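PDB 3EHM: SusD homolog from Bacteroides thetaiotaomicron, which probably binds mucin O-glycans at the cell surface as a SusD-like lipoprotein, helping this gut bacterium to take up and use host glycans. Local coordinates for residues A[191-196]-A[244-249]; A[342-347]-A[376-381]; A[486-491]-A[515-520]. All coordinates share one frame; numbering follows the deposited sequence.

Contact 1 (A[191-196]-A[244-249])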
loop_
_atom_site.group_PDB
_atom_site.type_symbol
_atom_site.label_atom_id
_atom_site.label_comp_id
_atom_site.label_asym_id
_atom_site.label_seq_id
_atom_site.Cartn_x
_atom_site.Cartn_y
_atom_site.Cartn_z
ATOM N N LEU A 191 -1.374 17.991 -9.627
ATOM C CA LEU A 191 -0.755 16.923 -10.401
ATOM C C LEU A 191 -1.627 15.676 -10.497
ATOM O O LEU A 191 -1.300 14.748 -11.234
ATOM C CB LEU A 191 0.596 16.545 -9.780
ATOM C CG LEU A 191 1.546 17.702 -9.457
ATOM C CD1 LEU A 191 2.830 17.163 -8.830
ATOM C CD2 LEU A 191 1.861 18.472 -10.737
ATOM N N ILE A 192 -2.733 15.648 -9.761
ATOM C CA ILE A 192 -3.604 14.477 -9.774
ATOM C C ILE A 192 -4.837 14.605 -10.666
ATOM O O ILE A 192 -5.073 13.758 -11.531
ATOM C CB ILE A 192 -4.111 14.131 -8.354
ATOM C CG1 ILE A 192 -2.955 14.152 -7.349
ATOM C CG2 ILE A 192 -4.799 12.759 -8.372
ATOM C CD1 ILE A 192 -1.865 13.144 -7.631
ATOM N N TYR A 193 -5.617 15.664 -10.460
ATOM C CA TYR A 193 -6.854 15.849 -11.215
ATOM C C TYR A 193 -7.013 17.129 -12.037
ATOM O O TYR A 193 -8.120 17.457 -12.449
ATOM C CB TYR A 193 -8.041 15.734 -10.260
ATOM C CG TYR A 193 -8.222 14.360 -9.648
ATOM C CD1 TYR A 193 -8.341 14.203 -8.265
ATOM C CD2 TYR A 193 -8.338 13.226 -10.450
ATOM C CE1 TYR A 193 -8.577 12.949 -7.696
ATOM C CE2 TYR A 193 -8.576 11.964 -9.892
ATOM C CZ TYR A 193 -8.697 11.837 -8.517
ATOM O OH TYR A 193 -8.963 10.607 -7.962
ATOM N N ASN A 194 -5.928 17.856 -12.271
ATOM C CA ASN A 194 -6.005 19.081 -13.066
ATOM C C ASN A 194 -7.083 20.056 -12.576
ATOM O O ASN A 194 -7.775 20.678 -13.379
ATOM C CB ASN A 194 -6.273 18.728 -14.532
ATOM C CG ASN A 194 -5.987 19.886 -15.480
ATOM O OD1 ASN A 194 -6.608 20.006 -16.537
ATOM N ND2 ASN A 194 -5.033 20.728 -15.115
ATOM N N GLY A 195 -7.235 20.172 -11.261
ATOM C CA GLY A 195 -8.213 21.095 -10.708
ATOM C C GLY A 195 -9.670 20.672 -10.664
ATOM O O GLY A 195 -10.519 21.454 -10.236
ATOM N N ASN A 196 -9.972 19.455 -11.105
ATOM C CA ASN A 196 -11.347 18.956 -11.096
ATOM C C ASN A 196 -11.744 18.555 -9.672
ATOM O O ASN A 196 -11.412 17.460 -9.210
ATOM C CB ASN A 196 -11.474 17.743 -12.022
ATOM C CG ASN A 196 -12.917 17.299 -12.211
ATOM O OD1 ASN A 196 -13.715 17.317 -11.275
ATOM N ND2 ASN A 196 -13.251 16.884 -13.428
ATOM N N SER A 244 -11.142 8.299 -13.401
ATOM C CA SER A 244 -11.186 9.000 -12.117
ATOM C C SER A 244 -10.097 8.543 -11.144
ATOM O O SER A 244 -10.018 9.038 -10.018
ATOM C CB SER A 244 -12.554 8.813 -11.457
ATOM O OG SER A 244 -13.574 9.483 -12.177
ATOM N N GLU A 245 -9.255 7.607 -11.573
ATOM C CA GLU A 245 -8.199 7.093 -10.707
ATOM C C GLU A 245 -7.248 8.204 -10.282
ATOM O O GLU A 245 -7.028 9.164 -11.023
ATOM C CB GLU A 245 -7.409 5.987 -11.416
ATOM C CG GLU A 245 -6.474 6.481 -12.510
ATOM C CD GLU A 245 -5.806 5.346 -13.273
ATOM O OE1 GLU A 245 -5.987 4.170 -12.890
ATOM O OE2 GLU A 245 -5.096 5.635 -14.260
ATOM N N ALA A 246 -6.686 8.066 -9.087
ATOM C CA ALA A 246 -5.751 9.056 -8.573
ATOM C C ALA A 246 -4.327 8.535 -8.728
ATOM O O ALA A 246 -3.936 7.565 -8.077
ATOM C CB ALA A 246 -6.044 9.346 -7.106
ATOM N N LYS A 247 -3.558 9.171 -9.605
ATOM C CA LYS A 247 -2.176 8.771 -9.818
ATOM C C LYS A 247 -1.320 9.997 -10.088
ATOM O O LYS A 247 -1.826 11.050 -10.478
ATOM C CB LYS A 247 -2.060 7.791 -10.993
ATOM C CG LYS A 247 -2.477 8.354 -12.342
ATOM C CD LYS A 247 -2.209 7.345 -13.455
ATOM C CE LYS A 247 -2.638 7.878 -14.817
ATOM N NZ LYS A 247 -4.117 8.053 -14.905
ATOM N N ILE A 248 -0.020 9.859 -9.868
ATOM C CA ILE A 248 0.898 10.958 -10.103
ATOM C C ILE A 248 1.998 10.483 -11.047
ATOM O O ILE A 248 2.509 9.371 -10.917
ATOM C CB ILE A 248 1.504 11.468 -8.770
ATOM C CG1 ILE A 248 2.338 12.726 -9.019
ATOM C CG2 ILE A 248 2.345 10.378 -8.119
ATOM C CD1 ILE A 248 2.820 13.401 -7.745
ATOM N N LYS A 249 2.334 11.317 -12.023
ATOM C CA LYS A 249 3.376 10.979 -12.982
ATOM C C LYS A 249 3.926 12.264 -13.572
ATOM O O LYS A 249 3.336 13.333 -13.402
ATOM C CB LYS A 249 2.818 10.094 -14.100
ATOM C CG LYS A 249 1.744 10.762 -14.947
ATOM C CD LYS A 249 1.299 9.842 -16.076
ATOM C CE LYS A 249 0.233 10.498 -16.935
ATOM N NZ LYS A 249 -0.229 9.595 -18.032
HETATM O O HOH W 1 -1.809 12.249 -12.796
HETATM O O HOH W 2 0.466 13.364 -12.777
HETATM O O HOH W 3 -4.945 11.133 -11.372
#

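Contact 2 (A[342-347]-A[376-381])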
loop_
_atom_site.group_PDB
_atom_site.type_symbol
_atom_site.label_atom_id
_atom_site.label_comp_id
_atom_site.label_asym_id
_atom_site.label_seq_id
_atom_site.Cartn_x
_atom_site.Cartn_y
_atom_site.Cartn_z
ATOM N N PHE A 342 -4.940 5.606 -5.670
ATOM C CA PHE A 342 -6.201 4.875 -5.583
ATOM C C PHE A 342 -6.738 4.594 -6.983
ATOM O O PHE A 342 -6.844 5.502 -7.803
ATOM C CB PHE A 342 -7.222 5.695 -4.784
ATOM C CG PHE A 342 -8.299 4.863 -4.135
ATOM C CD1 PHE A 342 -9.205 4.142 -4.905
ATOM C CD2 PHE A 342 -8.394 4.789 -2.748
ATOM C CE1 PHE A 342 -10.192 3.355 -4.302
ATOM C CE2 PHE A 342 -9.376 4.006 -2.135
ATOM C CZ PHE A 342 -10.275 3.288 -2.916
ATOM N N ARG A 343 -7.083 3.338 -7.251
ATOM C CA ARG A 343 -7.592 2.966 -8.566
ATOM C C ARG A 343 -9.005 2.415 -8.510
ATOM O O ARG A 343 -9.450 1.914 -7.478
ATOM C CB ARG A 343 -6.668 1.938 -9.219
ATOM C CG ARG A 343 -5.195 2.299 -9.106
ATOM C CD ARG A 343 -4.343 1.492 -10.066
ATOM N NE ARG A 343 -4.540 1.913 -11.452
ATOM C CZ ARG A 343 -3.850 1.432 -12.480
ATOM N NH1 ARG A 343 -2.917 0.510 -12.278
ATOM N NH2 ARG A 343 -4.086 1.876 -13.707
ATOM N N ALA A 344 -9.703 2.496 -9.638
ATOM C CA ALA A 344 -11.078 2.023 -9.723
ATOM C C ALA A 344 -11.245 0.561 -9.312
ATOM O O ALA A 344 -12.226 0.201 -8.659
ATOM C CB ALA A 344 -11.610 2.234 -11.141
ATOM N N SER A 345 -10.291 -0.287 -9.682
ATOM C CA SER A 345 -10.407 -1.698 -9.334
ATOM C C SER A 345 -10.534 -1.906 -7.828
ATOM O O SER A 345 -11.289 -2.768 -7.379
ATOM C CB SER A 345 -9.215 -2.495 -9.883
ATOM O OG SER A 345 -7.978 -2.009 -9.390
ATOM N N GLU A 346 -9.815 -1.112 -7.042
ATOM C CA GLU A 346 -9.879 -1.261 -5.592
ATOM C C GLU A 346 -11.298 -1.023 -5.080
ATOM O O GLU A 346 -11.787 -1.740 -4.202
ATOM C CB GLU A 346 -8.924 -0.291 -4.894
ATOM C CG GLU A 346 -8.751 -0.612 -3.415
ATOM C CD GLU A 346 -7.934 0.415 -2.659
ATOM O OE1 GLU A 346 -7.081 1.092 -3.276
ATOM O OE2 GLU A 346 -8.138 0.526 -1.433
ATOM N N THR A 347 -11.957 -0.011 -5.631
ATOM C CA THR A 347 -13.322 0.307 -5.228
ATOM C C THR A 347 -14.230 -0.917 -5.330
ATOM O O THR A 347 -15.017 -1.199 -4.422
ATOM C CB THR A 347 -13.899 1.439 -6.098
ATOM O OG1 THR A 347 -13.138 2.635 -5.886
ATOM C CG2 THR A 347 -15.349 1.705 -5.739
ATOM N N PHE A 376 -7.872 -5.700 -15.318
ATOM C CA PHE A 376 -7.328 -6.128 -16.604
ATOM C C PHE A 376 -7.295 -4.934 -17.550
ATOM O O PHE A 376 -6.351 -4.758 -18.317
ATOM C CB PHE A 376 -8.188 -7.245 -17.204
ATOM C CG PHE A 376 -7.774 -8.628 -16.782
ATOM C CD1 PHE A 376 -7.489 -8.912 -15.454
ATOM C CD2 PHE A 376 -7.673 -9.649 -17.720
ATOM C CE1 PHE A 376 -7.106 -10.193 -15.063
ATOM C CE2 PHE A 376 -7.291 -10.931 -17.339
ATOM C CZ PHE A 376 -7.007 -11.203 -16.007
ATOM N N GLN A 377 -8.335 -4.116 -17.495
ATOM C CA GLN A 377 -8.400 -2.938 -18.343
ATOM C C GLN A 377 -7.326 -1.942 -17.924
ATOM O O GLN A 377 -6.665 -1.342 -18.769
ATOM C CB GLN A 377 -9.782 -2.296 -18.255
ATOM C CG GLN A 377 -10.884 -3.117 -18.913
ATOM C CD GLN A 377 -12.243 -2.454 -18.798
ATOM O OE1 GLN A 377 -12.399 -1.277 -19.116
ATOM N NE2 GLN A 377 -13.236 -3.209 -18.349
ATOM N N GLU A 378 -7.143 -1.777 -16.619
ATOM C CA GLU A 378 -6.130 -0.855 -16.113
ATOM C C GLU A 378 -4.748 -1.267 -16.621
ATOM O O GLU A 378 -3.928 -0.419 -16.973
ATOM C CB GLU A 378 -6.132 -0.846 -14.574
ATOM C CG GLU A 378 -7.449 -0.398 -13.966
ATOM C CD GLU A 378 -7.478 -0.455 -12.443
ATOM O OE1 GLU A 378 -6.821 -1.331 -11.841
ATOM O OE2 GLU A 378 -8.187 0.370 -11.845
ATOM N N GLN A 379 -4.502 -2.574 -16.673
ATOM C CA GLN A 379 -3.212 -3.098 -17.105
ATOM C C GLN A 379 -3.109 -3.365 -18.606
ATOM O O GLN A 379 -2.079 -3.833 -19.089
ATOM C CB GLN A 379 -2.895 -4.380 -16.326
ATOM C CG GLN A 379 -3.028 -4.215 -14.814
ATOM C CD GLN A 379 -2.144 -3.108 -14.267
ATOM O OE1 GLN A 379 -2.401 -2.564 -13.191
ATOM N NE2 GLN A 379 -1.090 -2.778 -15.001
ATOM N N GLY A 380 -4.178 -3.073 -19.338
ATOM C CA GLY A 380 -4.168 -3.279 -20.774
ATOM C C GLY A 380 -4.051 -4.722 -21.226
ATOM O O GLY A 380 -3.522 -4.992 -22.303
ATOM N N VAL A 381 -4.532 -5.659 -20.413
ATOM C CA VAL A 381 -4.470 -7.068 -20.786
ATOM C C VAL A 381 -5.864 -7.600 -21.081
ATOM O O VAL A 381 -6.863 -7.003 -20.684
ATOM C CB VAL A 381 -3.839 -7.926 -19.677
ATOM C CG1 VAL A 381 -2.363 -7.585 -19.546
ATOM C CG2 VAL A 381 -4.569 -7.695 -18.363
HETATM O O HOH W 4 -1.810 0.435 -15.051
HETATM O O HOH W 5 -8.326 2.851 -12.166
#

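Contact 3 (A[486-491]-A[515-520])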
loop_
_atom_site.group_PDB
_atom_site.type_symbol
_atom_site.label_atom_id
_atom_site.label_comp_id
_atom_site.label_asym_id
_atom_site.label_seq_id
_atom_site.Cartn_x
_atom_site.Cartn_y
_atom_site.Cartn_z
ATOM N N PRO A 486 6.250 -8.196 9.369
ATOM C CA PRO A 486 6.150 -7.489 10.648
ATOM C C PRO A 486 4.711 -6.979 10.779
ATOM O O PRO A 486 4.044 -6.730 9.770
ATOM C CB PRO A 486 7.151 -6.341 10.494
ATOM C CG PRO A 486 8.156 -6.887 9.506
ATOM C CD PRO A 486 7.272 -7.582 8.505
ATOM N N GLU A 487 4.223 -6.841 12.007
ATOM C CA GLU A 487 2.865 -6.348 12.224
ATOM C C GLU A 487 2.832 -4.819 12.130
ATOM O O GLU A 487 1.769 -4.216 11.960
ATOM C CB GLU A 487 2.351 -6.772 13.607
ATOM C CG GLU A 487 2.149 -8.273 13.814
ATOM C CD GLU A 487 1.012 -8.853 12.987
ATOM O OE1 GLU A 487 0.137 -8.083 12.527
ATOM O OE2 GLU A 487 0.984 -10.092 12.809
ATOM N N ARG A 488 4.002 -4.196 12.235
ATOM C CA ARG A 488 4.097 -2.737 12.189
ATOM C C ARG A 488 5.551 -2.314 12.290
ATOM O O ARG A 488 6.411 -3.118 12.640
ATOM C CB ARG A 488 3.350 -2.128 13.383
ATOM C CG ARG A 488 3.962 -2.514 14.747
ATOM C CD ARG A 488 3.213 -1.900 15.936
ATOM N NE ARG A 488 3.467 -0.467 16.107
ATOM C CZ ARG A 488 4.506 0.045 16.764
ATOM N NH1 ARG A 488 5.407 -0.750 17.325
ATOM N NH2 ARG A 488 4.646 1.360 16.862
ATOM N N PHE A 489 5.817 -1.048 11.977
ATOM C CA PHE A 489 7.154 -0.489 12.120
ATOM C C PHE A 489 7.138 0.005 13.564
ATOM O O PHE A 489 6.065 0.242 14.117
ATOM C CB PHE A 489 7.355 0.726 11.199
ATOM C CG PHE A 489 8.026 0.411 9.889
ATOM C CD1 PHE A 489 8.392 -0.891 9.560
ATOM C CD2 PHE A 489 8.292 1.432 8.975
ATOM C CE1 PHE A 489 9.010 -1.173 8.338
ATOM C CE2 PHE A 489 8.908 1.157 7.752
ATOM C CZ PHE A 489 9.269 -0.150 7.437
ATOM N N ARG A 490 8.304 0.149 14.186
ATOM C CA ARG A 490 8.344 0.666 15.549
ATOM C C ARG A 490 8.953 2.058 15.447
ATOM O O ARG A 490 9.688 2.345 14.503
ATOM C CB ARG A 490 9.217 -0.206 16.463
ATOM C CG ARG A 490 10.713 -0.076 16.206
ATOM C CD ARG A 490 11.546 -0.628 17.356
ATOM N NE ARG A 490 12.973 -0.457 17.093
ATOM C CZ ARG A 490 13.926 -0.557 18.013
ATOM N NH1 ARG A 490 13.612 -0.832 19.273
ATOM N NH2 ARG A 490 15.195 -0.364 17.674
ATOM N N PHE A 491 8.637 2.927 16.397
ATOM C CA PHE A 491 9.206 4.267 16.386
ATOM C C PHE A 491 10.666 4.158 16.798
ATOM O O PHE A 491 11.069 3.176 17.428
ATOM C CB PHE A 491 8.461 5.175 17.365
ATOM C CG PHE A 491 7.058 5.486 16.946
ATOM C CD1 PHE A 491 6.811 6.404 15.935
ATOM C CD2 PHE A 491 5.982 4.829 17.530
ATOM C CE1 PHE A 491 5.510 6.662 15.508
ATOM C CE2 PHE A 491 4.676 5.081 17.111
ATOM C CZ PHE A 491 4.443 5.997 16.097
ATOM N N GLY A 515 7.966 -4.408 16.408
ATOM C CA GLY A 515 7.314 -4.830 15.182
ATOM C C GLY A 515 6.300 -5.954 15.292
ATOM O O GLY A 515 5.489 -6.137 14.387
ATOM N N ALA A 516 6.330 -6.705 16.389
ATOM C CA ALA A 516 5.401 -7.819 16.575
ATOM C C ALA A 516 4.034 -7.415 17.131
ATOM O O ALA A 516 3.096 -8.210 17.128
ATOM C CB ALA A 516 6.035 -8.874 17.480
ATOM N N THR A 517 3.911 -6.181 17.598
ATOM C CA THR A 517 2.647 -5.722 18.165
ATOM C C THR A 517 1.573 -5.463 17.107
ATOM O O THR A 517 1.729 -4.604 16.238
ATOM C CB THR A 517 2.871 -4.458 19.006
ATOM O OG1 THR A 517 3.770 -4.769 20.078
ATOM C CG2 THR A 517 1.561 -3.945 19.579
ATOM N N LYS A 518 0.478 -6.212 17.192
ATOM C CA LYS A 518 -0.620 -6.078 16.243
ATOM C C LYS A 518 -1.333 -4.738 16.361
ATOM O O LYS A 518 -1.584 -4.243 17.463
ATOM C CB LYS A 518 -1.634 -7.209 16.436
ATOM C CG LYS A 518 -1.096 -8.595 16.112
ATOM C CD LYS A 518 -2.178 -9.646 16.316
ATOM C CE LYS A 518 -1.651 -11.049 16.057
ATOM N NZ LYS A 518 -2.748 -12.048 16.134
ATOM N N LEU A 519 -1.668 -4.156 15.217
ATOM C CA LEU A 519 -2.350 -2.878 15.215
ATOM C C LEU A 519 -3.832 -3.033 15.517
ATOM O O LEU A 519 -4.357 -4.145 15.562
ATOM C CB LEU A 519 -2.117 -2.160 13.883
ATOM C CG LEU A 519 -0.635 -1.801 13.706
ATOM C CD1 LEU A 519 -0.404 -1.105 12.365
ATOM C CD2 LEU A 519 -0.199 -0.895 14.855
ATOM N N TRP A 520 -4.493 -1.904 15.729
ATOM C CA TRP A 520 -5.905 -1.864 16.083
ATOM C C TRP A 520 -6.897 -2.573 15.163
ATOM O O TRP A 520 -7.798 -3.260 15.651
ATOM C CB TRP A 520 -6.337 -0.405 16.258
ATOM C CG TRP A 520 -7.796 -0.235 16.570
ATOM C CD1 TRP A 520 -8.456 -0.655 17.694
ATOM C CD2 TRP A 520 -8.777 0.396 15.740
ATOM N NE1 TRP A 520 -9.790 -0.321 17.611
ATOM C CE2 TRP A 520 -10.014 0.323 16.422
ATOM C CE3 TRP A 520 -8.732 1.015 14.484
ATOM C CZ2 TRP A 520 -11.194 0.847 15.892
ATOM C CZ3 TRP A 520 -9.911 1.537 13.954
ATOM C CH2 TRP A 520 -11.125 1.448 14.660
HETATM O O HOH W 6 -0.727 -5.353 12.580
#

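Contact 1 (A[191-196]-A[244-249])
Y193 reaches 244-249 with its hydroxyl, donating a hydrogen bond from OH to S244 O at 2.8 Å; the donor is tilted 22° from the carbonyl plane. The same end of the ring rests against A246, whose CB lies 3.9 Å from Y193 CZ. I192 fills the middle: its CG2 branch meets A246 CB at 3.8 Å and sits over the centre of the Y193 ring, while CD1 approaches I248 CB at 3.9 Å. With CG1 beside the backbone N (chi1 -47°), its two branches reach separate strand residues. L191 CD1 meets I248 CD1, also at 3.9 Å.

No direct backbone hydrogen bond joins the segments. Water 3 lies between I192 O (2.6 Å) and E245 O and accepts from K247 N (3.0 Å), and water 2 links L191 O to K249 N. D190 accepts hydrogen bonds from the amides of I192, Y193 and G195, which probably helps to hold the type I' turn 193-196, itself closed by N196 N to Y193 O, while strand 246-248 pairs with strand 339-342. The loop before helix 197-215 is therefore attached to a two-stranded sheet by apolar branches, one phenol bond and bridging water, not as a third strand.

Contact 2 (A[342-347]-A[376-381])
S345 grips the carboxylate of E378 with two hydrogen bonds, one to each oxygen. S345 OG donates to E378 OE1 at 2.8 Å, on the syn side but tilted out of the carboxylate plane; S345 N donates to OE2 at 3.1 Å from above that plane, with an N-H...O angle of 159°. The serine hydroxyl lies between its own backbone N and carbonyl carbon (chi1 59°), a position that lets OG and N address the same acid. Water 5 adds a third link, accepting from A344 N and donating to E378 OE2.

R343, at the N-cap position, lies alongside the acid instead of meeting it end-on. Its guanidinium is stacked on the carboxylate with planes 9° apart, and NE stands 4.0 Å from E378 OE2. This long salt bridge is one of charge alone, because the oxygen is well out of the guanidinium plane; NE makes its stronger salt bridge with E245. The aliphatic part of E378 completes the stack, with CB over one guanidinium face and 3.5 Å from R343 NH2. At the far end, water 4 joins R343 NH1 to E378 O, while the Q379 amide stands almost perpendicular to the guanidinium.

Helix 364-378 closes in a Schellman motif at G380, and its last turn supplies the acid that takes the S345 amide directly, and the A344 amide through water 5. Such a carboxylate would probably be stabilised by the helix dipole. The C-terminal end of helix 364-378 thus meets the N-terminal end of helix 344-356, within the mostly helical scaffold of a SusD-like protein, whose family is grouped with tetratricopeptide repeats.

Contact 3 (A[486-491]-A[515-520])
E487 and G515 join two irregular loops of the SusD-like fold, with neither segment forming a helix or strand. The carbonyl of G515 is the shared acceptor: E487 N donates to G515 O at 2.8 Å, with the donor nearly in line with the C=O (165°) though the bond is bent at the hydrogen (136°), and R488 N adds a weak bond to the same oxygen at 3.3 Å. In return, G515 CA makes a CA-H...O contact of 3.2 Å with R488 O, a buried oxygen for which the model offers no hydrogen-bond partner.

Water 6 ties E487 to the other loop, donating to E487 O and OE1 and accepting from L519 N at 3.0 Å. E487 O is also held by R457, and E487 OE2 forms a salt bridge with R526. The E487 chain bends at chi2 (-68°), which lays its carboxylate end beside the K518 chain, with CD 3.8 Å from K518 CG.

R488 passes across L519 at about a right angle. Its guanidinium is satisfied outside the segments, NH1 by I514 O and NH2 by F140 O. An alanine in place of L519 would remove CG and both methyls and is likely to open a gap beside R488 CB and CD, leaving that chain freer to shift. Here L519 CD2 lies 3.7 Å from R488 CD, and R488 CD also comes within 3.1 Å of T517 O.

Contacts 1 and 2 are neighbours with centres 15 Å apart, and they touch directly: A246 N probably bonds to F342 O, and E245 OE1 forms a salt bridge with R343 NE. The pairing of strands 246-248 and 339-342, and this salt bridge just before strand and helix, couple the two. Contact 3 lies across the chain's centre, about 19 Å from contact 1 and 16 Å from contact 2 between nearest atoms. The first two are buried; contact 3 is partly buried, with exposed K518 at its margin. Their chemistry follows their elements: apolar branches and water between loop and strand, an acid at a helix start between helices, and one shared carbonyl, a water and aliphatic packing between two loops.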